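Side-chain contacts in aminoglycoside 3'-phosphotransferase AphA1-IAB (PDB 4GKH), which phosphorylates the 3'-hydroxyl of kanamycin and related aminoglycosides, giving the bacterium resistance to these antibiotics: residues K261-F264 and H265-L268; Y45-P48 and N49-E52; D169-N172 and G173-V176. One frame throughout, in Å; residues are numbered along the deposited sequence.

How the interactions relate
The chain passes through interaction 2 first, then interaction 3 and lastly interaction 1. Residues 45-52 link strands 40-45 and 53-59 of the five-stranded antiparallel sheet in this protein-kinase-like fold. Residues 169-176 lead into helix 176-184, and residues 261-268 belong to helix 259-269. Interactions 1 and 3 lie on the same side of the chain's centre, their centres about 14 Å apart, and they touch where Met267 CG meets Arg171 NH1 at 3.6 Å. Interaction 2 is on the opposite side, its centre about 42 Å from that of interaction 1 and 45 Å from that of interaction 3. The touching pair neighbours the kanamycin site, while interaction 2 reaches close to the bound inhibitor at Glu52.

Interaction 1 of 3, residues K261-F264 and H265-L268; sequences KLQF and HLML
Phe264 and His265 meet in a T-shaped pair along helix 259-269: the Phe264 edge, led by CD2, points at the middle of the imidazole face. The ring centroids are 5.1 Å apart and the planes are perpendicular. The histidine is also held at its rim, where His265 ND1 donates to Lys261 O at 2.8 Å, with the acceptor close to the ring plane. His265 CG lies anti to its carbonyl carbon (chi1 -72°), which turns the ring back toward the preceding helical turn and brings ND1 to that oxygen. His265 N also bonds to Lys261 O, at 3.1 Å, and the two donors arrive from opposite faces of the carbonyl plane.

This is the tight, buried part. Phe264 CE2 also lies 4.0 Å from Leu268 CD2, the two side chains running alongside each other and pointing the same way, with helices 146-158 and 176-184 packed against both. On another flank of the helix, Leu262 CG meets Leu266 CD1 one turn along, at 4.1 Å. Tyr227 and Ala231 of helix 227-237 meet His265, while the Lys261 amine forms a salt bridge with Asp225.

The looser side is at Gln263, which is partly exposed. Its bent chain crosses Met267, present as selenomethionine, and Gln263 CG comes no nearer than 4.0 Å to Met267 SE.

One carbonyl therefore receives a side-chain bond on top of the helical one, and the Phe264 edge abuts one face of the ring that makes that bond. Together they probably restrict rotation of the imidazole, and the bond is consistent with a proton on ND1.

Interaction 2 of 3, residues Y45-P48 and N49-E52; sequences YGKP and NAPE
Lys47 and Ala50 are the ends of a type II beta turn, closed by a bond from Ala50 N to Lys47 O of 3.1 Å; its N-H...O angle of 135° is far from straight, and the donor stands above the carbonyl plane. Pro48 and Asn49 occupy the corner, Asn49 taking a positive phi (59°), as the third position of such a turn requires.

The same two end residues supply the main side-chain contact. Lys47 holds its CG anti to the backbone N (chi1 -175°) and then runs fully extended, so that its methylenes pass alongside the methyl of Ala50. Lys47 CD comes closest, 3.5 Å from Ala50 CB, and Lys47 CG is 3.6 Å from it. The aliphatic part of the lysine is used here, while its NZ hydrogen-bonds to the backbone O of Tyr25. Tyr27 touches both Lys47 and Ala50.

The turn is the tip of a beta hairpin, the connection between antiparallel strands 40-45 and 53-59 of the five-stranded sheet. Behind the tip, a water fills in between the two arms: it accepts from Lys47 N at 2.9 Å and is hydrogen-bonded to Ala50 O at 3.0 Å, spanning a gap that no direct bond closes. The Tyr27 hydroxyl bonds to Pro51 O.

Nearer the strands, Tyr45 CB and Glu52 OE2 approach only to 4.4 Å, a light touch. Arg43 ties this end together from outside, forming a salt bridge with Glu52 OE2 and a cation-pi contact with the Tyr45 ring. The Glu52 side chain lies about 5 Å from the bound pyrazolopyrimidine inhibitor.

Interaction 3 of 3, residues D169-N172 and G173-V176; sequences DERN and GWPV
Arg171 lies against one face of the Trp174 indole. Its CA sits 3.6 Å from the centroid of the Trp174 five-membered ring and only 9° off the ring normal, a well-aimed CH-pi contact. The side chain then carries on over the same ring system: Arg171 CG is 3.8 Å from Trp174 CE3, displaced toward the rim of the six-membered part. The indole thus meets aliphatic carbon, and the guanidinium plane, almost perpendicular to the ring, does not stack on it.

At the edge of the indole, Trp174 NE1 donates to a water oxygen 2.8 Å away, in the ring plane. That water makes a weak bond of 3.3 Å to Glu170 O, so the indole N-H is tied back to the chain indirectly.

What brings the two residues together is a type II beta turn from Arg171 to Trp174. Trp174 N bonds to Arg171 O at 3.1 Å, the donor standing above the carbonyl plane. Gly173, with its positive phi (87°), takes the third position, where a CB would run into Asn172 O. Trp174 CG lies anti to its own carbonyl carbon (chi1 -76°), and the indole folds back over the start of the turn. Pro175 follows directly as N-cap of helix 176-184, whose Val179 and Glu182 touch the tryptophan.

Further out, Arg171 is fixed at its polar end by two salt bridges, NH2 to Asp168 and NE to Glu270. Both acids line the kanamycin pocket, and the Arg171 side chain itself comes within about 6 Å of the bound antibiotic.

Interaction 1 of 3, residues K261-F264 and H265-L268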
loop_
_atom_site.group_PDB
_atom_site.type_symbol
_atom_site.label_atom_id
_atom_site.label_comp_id
_atom_site.label_asym_id
_atom_site.label_seq_id
_atom_site.Cartn_x
_atom_site.Cartn_y
_atom_site.Cartn_z
ATOM N N LYS A 261 6.312 -18.459 -2.613
ATOM C CA LYS A 261 5.378 -17.369 -2.851
ATOM C C LYS A 261 5.850 -16.104 -2.156
ATOM O O LYS A 261 5.669 -15.000 -2.662
ATOM C CB LYS A 261 3.952 -17.732 -2.402
ATOM C CG LYS A 261 3.282 -18.773 -3.286
ATOM C CD LYS A 261 1.763 -18.575 -3.341
ATOM C CE LYS A 261 1.061 -19.028 -2.101
ATOM N NZ LYS A 261 -0.397 -19.137 -2.372
ATOM N N LEU A 262 6.480 -16.269 -0.999
ATOM C CA LEU A 262 7.031 -15.119 -0.298
ATOM C C LEU A 262 8.095 -14.439 -1.181
ATOM O O LEU A 262 8.049 -13.225 -1.434
ATOM C CB LEU A 262 7.657 -15.583 1.025
ATOM C CG LEU A 262 8.231 -14.535 1.979
ATOM C CD1 LEU A 262 7.213 -13.473 2.271
ATOM C CD2 LEU A 262 8.695 -15.199 3.281
ATOM N N GLN A 263 9.031 -15.240 -1.665
ATOM C CA GLN A 263 10.148 -14.726 -2.450
ATOM C C GLN A 263 9.640 -14.103 -3.742
ATOM O O GLN A 263 10.073 -13.009 -4.133
ATOM C CB GLN A 263 11.124 -15.858 -2.762
ATOM C CG GLN A 263 12.276 -15.449 -3.650
ATOM C CD GLN A 263 13.407 -14.796 -2.882
ATOM O OE1 GLN A 263 13.192 -14.149 -1.853
ATOM N NE2 GLN A 263 14.629 -14.972 -3.377
ATOM N N PHE A 264 8.711 -14.784 -4.405
ATOM C CA PHE A 264 8.135 -14.206 -5.609
ATOM C C PHE A 264 7.583 -12.796 -5.392
ATOM O O PHE A 264 7.876 -11.884 -6.165
ATOM C CB PHE A 264 7.070 -15.097 -6.267
ATOM C CG PHE A 264 6.383 -14.415 -7.420
ATOM C CD1 PHE A 264 6.974 -14.404 -8.676
ATOM C CD2 PHE A 264 5.186 -13.723 -7.227
ATOM C CE1 PHE A 264 6.358 -13.758 -9.745
ATOM C CE2 PHE A 264 4.578 -13.058 -8.288
ATOM C CZ PHE A 264 5.169 -13.081 -9.546
ATOM N N HIS A 265 6.786 -12.603 -4.349
ATOM C CA HIS A 265 6.146 -11.317 -4.150
ATOM C C HIS A 265 7.104 -10.221 -3.700
ATOM O O HIS A 265 6.919 -9.050 -4.045
ATOM C CB HIS A 265 4.928 -11.439 -3.217
ATOM C CG HIS A 265 3.764 -12.132 -3.857
ATOM N ND1 HIS A 265 3.582 -13.499 -3.790
ATOM C CD2 HIS A 265 2.762 -11.656 -4.635
ATOM C CE1 HIS A 265 2.496 -13.829 -4.470
ATOM N NE2 HIS A 265 1.980 -12.729 -4.992
ATOM N N LEU A 266 8.134 -10.606 -2.951
ATOM C CA LEU A 266 9.212 -9.682 -2.587
ATOM C C LEU A 266 9.935 -9.213 -3.847
ATOM O O LEU A 266 10.236 -8.031 -4.016
ATOM C CB LEU A 266 10.213 -10.384 -1.677
ATOM C CG LEU A 266 9.697 -10.675 -0.267
ATOM C CD1 LEU A 266 10.684 -11.545 0.495
ATOM C CD2 LEU A 266 9.467 -9.363 0.441
HETATM N N MSE A 267 10.227 -10.153 -4.729
HETATM C CA MSE A 267 10.925 -9.796 -5.950
HETATM C C MSE A 267 10.039 -8.917 -6.839
HETATM O O MSE A 267 10.506 -7.949 -7.439
HETATM C CB MSE A 267 11.411 -11.051 -6.672
HETATM C CG MSE A 267 12.510 -11.800 -5.913
HETATM SE SE MSE A 267 13.166 -13.313 -6.894
HETATM C CE MSE A 267 14.492 -12.389 -7.952
ATOM N N LEU A 268 8.750 -9.214 -6.886
ATOM C CA LEU A 268 7.853 -8.415 -7.730
ATOM C C LEU A 268 7.785 -6.975 -7.246
ATOM O O LEU A 268 7.749 -6.036 -8.046
ATOM C CB LEU A 268 6.456 -9.037 -7.782
ATOM C CG LEU A 268 5.392 -8.383 -8.676
ATOM C CD1 LEU A 268 5.806 -8.439 -10.142
ATOM C CD2 LEU A 268 4.062 -9.094 -8.474
#

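Interaction 2 of 3, residues Y45-P48 and N49-E52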
loop_
_atom_site.group_PDB
_atom_site.type_symbol
_atom_site.label_atom_id
_atom_site.label_comp_id
_atom_site.label_asym_id
_atom_site.label_seq_id
_atom_site.Cartn_x
_atom_site.Cartn_y
_atom_site.Cartn_z
ATOM N N TYR A 45 -4.335 22.117 6.547
ATOM C CA TYR A 45 -4.456 22.115 7.999
ATOM C C TYR A 45 -4.599 23.547 8.497
ATOM O O TYR A 45 -4.577 24.496 7.706
ATOM C CB TYR A 45 -3.214 21.464 8.638
ATOM C CG TYR A 45 -1.956 22.303 8.477
ATOM C CD1 TYR A 45 -1.271 22.352 7.259
ATOM C CD2 TYR A 45 -1.458 23.057 9.538
ATOM C CE1 TYR A 45 -0.120 23.142 7.104
ATOM C CE2 TYR A 45 -0.316 23.841 9.393
ATOM C CZ TYR A 45 0.348 23.877 8.180
ATOM O OH TYR A 45 1.475 24.658 8.046
ATOM N N GLY A 46 -4.733 23.703 9.809
ATOM C CA GLY A 46 -4.715 25.021 10.420
ATOM C C GLY A 46 -5.984 25.829 10.223
ATOM O O GLY A 46 -6.001 27.030 10.485
ATOM N N LYS A 47 -7.051 25.183 9.757
ATOM C CA LYS A 47 -8.324 25.883 9.590
ATOM C C LYS A 47 -9.194 25.701 10.822
ATOM O O LYS A 47 -9.550 24.571 11.169
ATOM C CB LYS A 47 -9.075 25.390 8.349
ATOM C CG LYS A 47 -10.359 26.167 8.059
ATOM C CD LYS A 47 -11.038 25.668 6.784
ATOM C CE LYS A 47 -12.326 26.435 6.493
ATOM N NZ LYS A 47 -12.979 25.896 5.268
ATOM N N PRO A 48 -9.530 26.812 11.497
ATOM C CA PRO A 48 -10.391 26.743 12.681
ATOM C C PRO A 48 -11.705 26.007 12.398
ATOM O O PRO A 48 -12.326 26.224 11.358
ATOM C CB PRO A 48 -10.649 28.220 13.007
ATOM C CG PRO A 48 -9.442 28.927 12.499
ATOM C CD PRO A 48 -9.060 28.185 11.236
ATOM N N ASN A 49 -12.097 25.123 13.309
ATOM C CA ASN A 49 -13.346 24.375 13.187
ATOM C C ASN A 49 -13.446 23.515 11.934
ATOM O O ASN A 49 -14.543 23.244 11.449
ATOM C CB ASN A 49 -14.545 25.324 13.266
ATOM C CG ASN A 49 -14.562 26.132 14.548
ATOM O OD1 ASN A 49 -14.433 25.583 15.648
ATOM N ND2 ASN A 49 -14.713 27.450 14.413
ATOM N N ALA A 50 -12.301 23.086 11.409
ATOM C CA ALA A 50 -12.287 22.238 10.227
ATOM C C ALA A 50 -11.229 21.145 10.361
ATOM O O ALA A 50 -10.178 21.369 10.966
ATOM C CB ALA A 50 -12.037 23.074 8.982
ATOM N N PRO A 51 -11.508 19.955 9.801
ATOM C CA PRO A 51 -10.572 18.827 9.865
ATOM C C PRO A 51 -9.359 19.030 8.966
ATOM O O PRO A 51 -9.390 19.859 8.056
ATOM C CB PRO A 51 -11.404 17.660 9.323
ATOM C CG PRO A 51 -12.373 18.302 8.404
ATOM C CD PRO A 51 -12.742 19.593 9.079
ATOM N N GLU A 52 -8.302 18.269 9.217
ATOM C CA GLU A 52 -7.168 18.205 8.300
ATOM C C GLU A 52 -7.563 17.384 7.065
ATOM O O GLU A 52 -8.318 16.420 7.179
ATOM C CB GLU A 52 -5.986 17.558 9.020
ATOM C CG GLU A 52 -4.735 17.380 8.185
ATOM C CD GLU A 52 -3.661 16.589 8.918
ATOM O OE1 GLU A 52 -3.828 15.363 9.080
ATOM O OE2 GLU A 52 -2.658 17.195 9.342
HETATM O O HOH W 1 -7.659 22.304 9.638
#

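Interaction 3 of 3, residues D169-N172 and G173-V176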
loop_
_atom_site.group_PDB
_atom_site.type_symbol
_atom_site.label_atom_id
_atom_site.label_comp_id
_atom_site.label_asym_id
_atom_site.label_seq_id
_atom_site.Cartn_x
_atom_site.Cartn_y
_atom_site.Cartn_z
ATOM N N ASP A 169 18.219 -6.243 0.518
ATOM C CA ASP A 169 19.633 -6.567 0.707
ATOM C C ASP A 169 20.081 -7.782 -0.102
ATOM O O ASP A 169 21.211 -7.814 -0.601
ATOM C CB ASP A 169 19.958 -6.771 2.191
ATOM C CG ASP A 169 19.974 -5.468 2.974
ATOM O OD1 ASP A 169 20.269 -4.417 2.367
ATOM O OD2 ASP A 169 19.699 -5.497 4.197
ATOM N N GLU A 170 19.207 -8.785 -0.219
ATOM C CA GLU A 170 19.503 -9.979 -1.016
ATOM C C GLU A 170 19.898 -9.623 -2.444
ATOM O O GLU A 170 20.702 -10.319 -3.060
ATOM C CB GLU A 170 18.297 -10.921 -1.087
ATOM C CG GLU A 170 17.801 -11.432 0.242
ATOM C CD GLU A 170 16.728 -10.545 0.836
ATOM O OE1 GLU A 170 15.548 -10.962 0.836
ATOM O OE2 GLU A 170 17.065 -9.429 1.296
ATOM N N ARG A 171 19.322 -8.542 -2.967
ATOM C CA ARG A 171 19.548 -8.158 -4.369
ATOM C C ARG A 171 20.283 -6.825 -4.543
ATOM O O ARG A 171 20.108 -6.117 -5.539
ATOM C CB ARG A 171 18.212 -8.118 -5.116
ATOM C CG ARG A 171 17.529 -9.474 -5.192
ATOM C CD ARG A 171 16.062 -9.356 -5.584
ATOM N NE ARG A 171 15.207 -8.947 -4.472
ATOM C CZ ARG A 171 14.779 -9.771 -3.524
ATOM N NH1 ARG A 171 15.131 -11.054 -3.548
ATOM N NH2 ARG A 171 14.003 -9.315 -2.555
ATOM N N ASN A 172 21.120 -6.487 -3.575
ATOM C CA ASN A 172 21.823 -5.224 -3.628
ATOM C C ASN A 172 22.848 -5.258 -4.753
ATOM O O ASN A 172 23.706 -6.145 -4.790
ATOM C CB ASN A 172 22.502 -4.947 -2.287
ATOM C CG ASN A 172 23.163 -3.593 -2.245
ATOM O OD1 ASN A 172 24.363 -3.471 -2.479
ATOM N ND2 ASN A 172 22.380 -2.562 -1.954
ATOM N N GLY A 173 22.748 -4.311 -5.680
ATOM C CA GLY A 173 23.697 -4.238 -6.779
ATOM C C GLY A 173 23.311 -5.088 -7.979
ATOM O O GLY A 173 24.010 -5.103 -8.989
ATOM N N TRP A 174 22.196 -5.806 -7.876
ATOM C CA TRP A 174 21.696 -6.592 -8.999
ATOM C C TRP A 174 21.206 -5.677 -10.119
ATOM O O TRP A 174 20.460 -4.729 -9.863
ATOM C CB TRP A 174 20.525 -7.486 -8.551
ATOM C CG TRP A 174 20.930 -8.703 -7.764
ATOM C CD1 TRP A 174 21.999 -8.825 -6.912
ATOM C CD2 TRP A 174 20.272 -9.976 -7.767
ATOM N NE1 TRP A 174 22.041 -10.096 -6.391
ATOM C CE2 TRP A 174 20.995 -10.822 -6.897
ATOM C CE3 TRP A 174 19.147 -10.485 -8.423
ATOM C CZ2 TRP A 174 20.626 -12.146 -6.665
ATOM C CZ3 TRP A 174 18.781 -11.800 -8.192
ATOM C CH2 TRP A 174 19.518 -12.616 -7.317
ATOM N N PRO A 175 21.592 -5.972 -11.371
ATOM C CA PRO A 175 20.927 -5.270 -12.479
ATOM C C PRO A 175 19.445 -5.610 -12.473
ATOM O O PRO A 175 19.105 -6.751 -12.161
ATOM C CB PRO A 175 21.584 -5.879 -13.717
ATOM C CG PRO A 175 22.925 -6.388 -13.231
ATOM C CD PRO A 175 22.663 -6.868 -11.835
ATOM N N VAL A 176 18.581 -4.652 -12.794
ATOM C CA VAL A 176 17.144 -4.912 -12.831
ATOM C C VAL A 176 16.813 -6.134 -13.704
ATOM O O VAL A 176 15.942 -6.933 -13.353
ATOM C CB VAL A 176 16.326 -3.668 -13.275
ATOM C CG1 VAL A 176 16.773 -3.187 -14.648
ATOM C CG2 VAL A 176 14.828 -3.957 -13.257
HETATM O O HOH W 2 23.722 -10.877 -4.287
#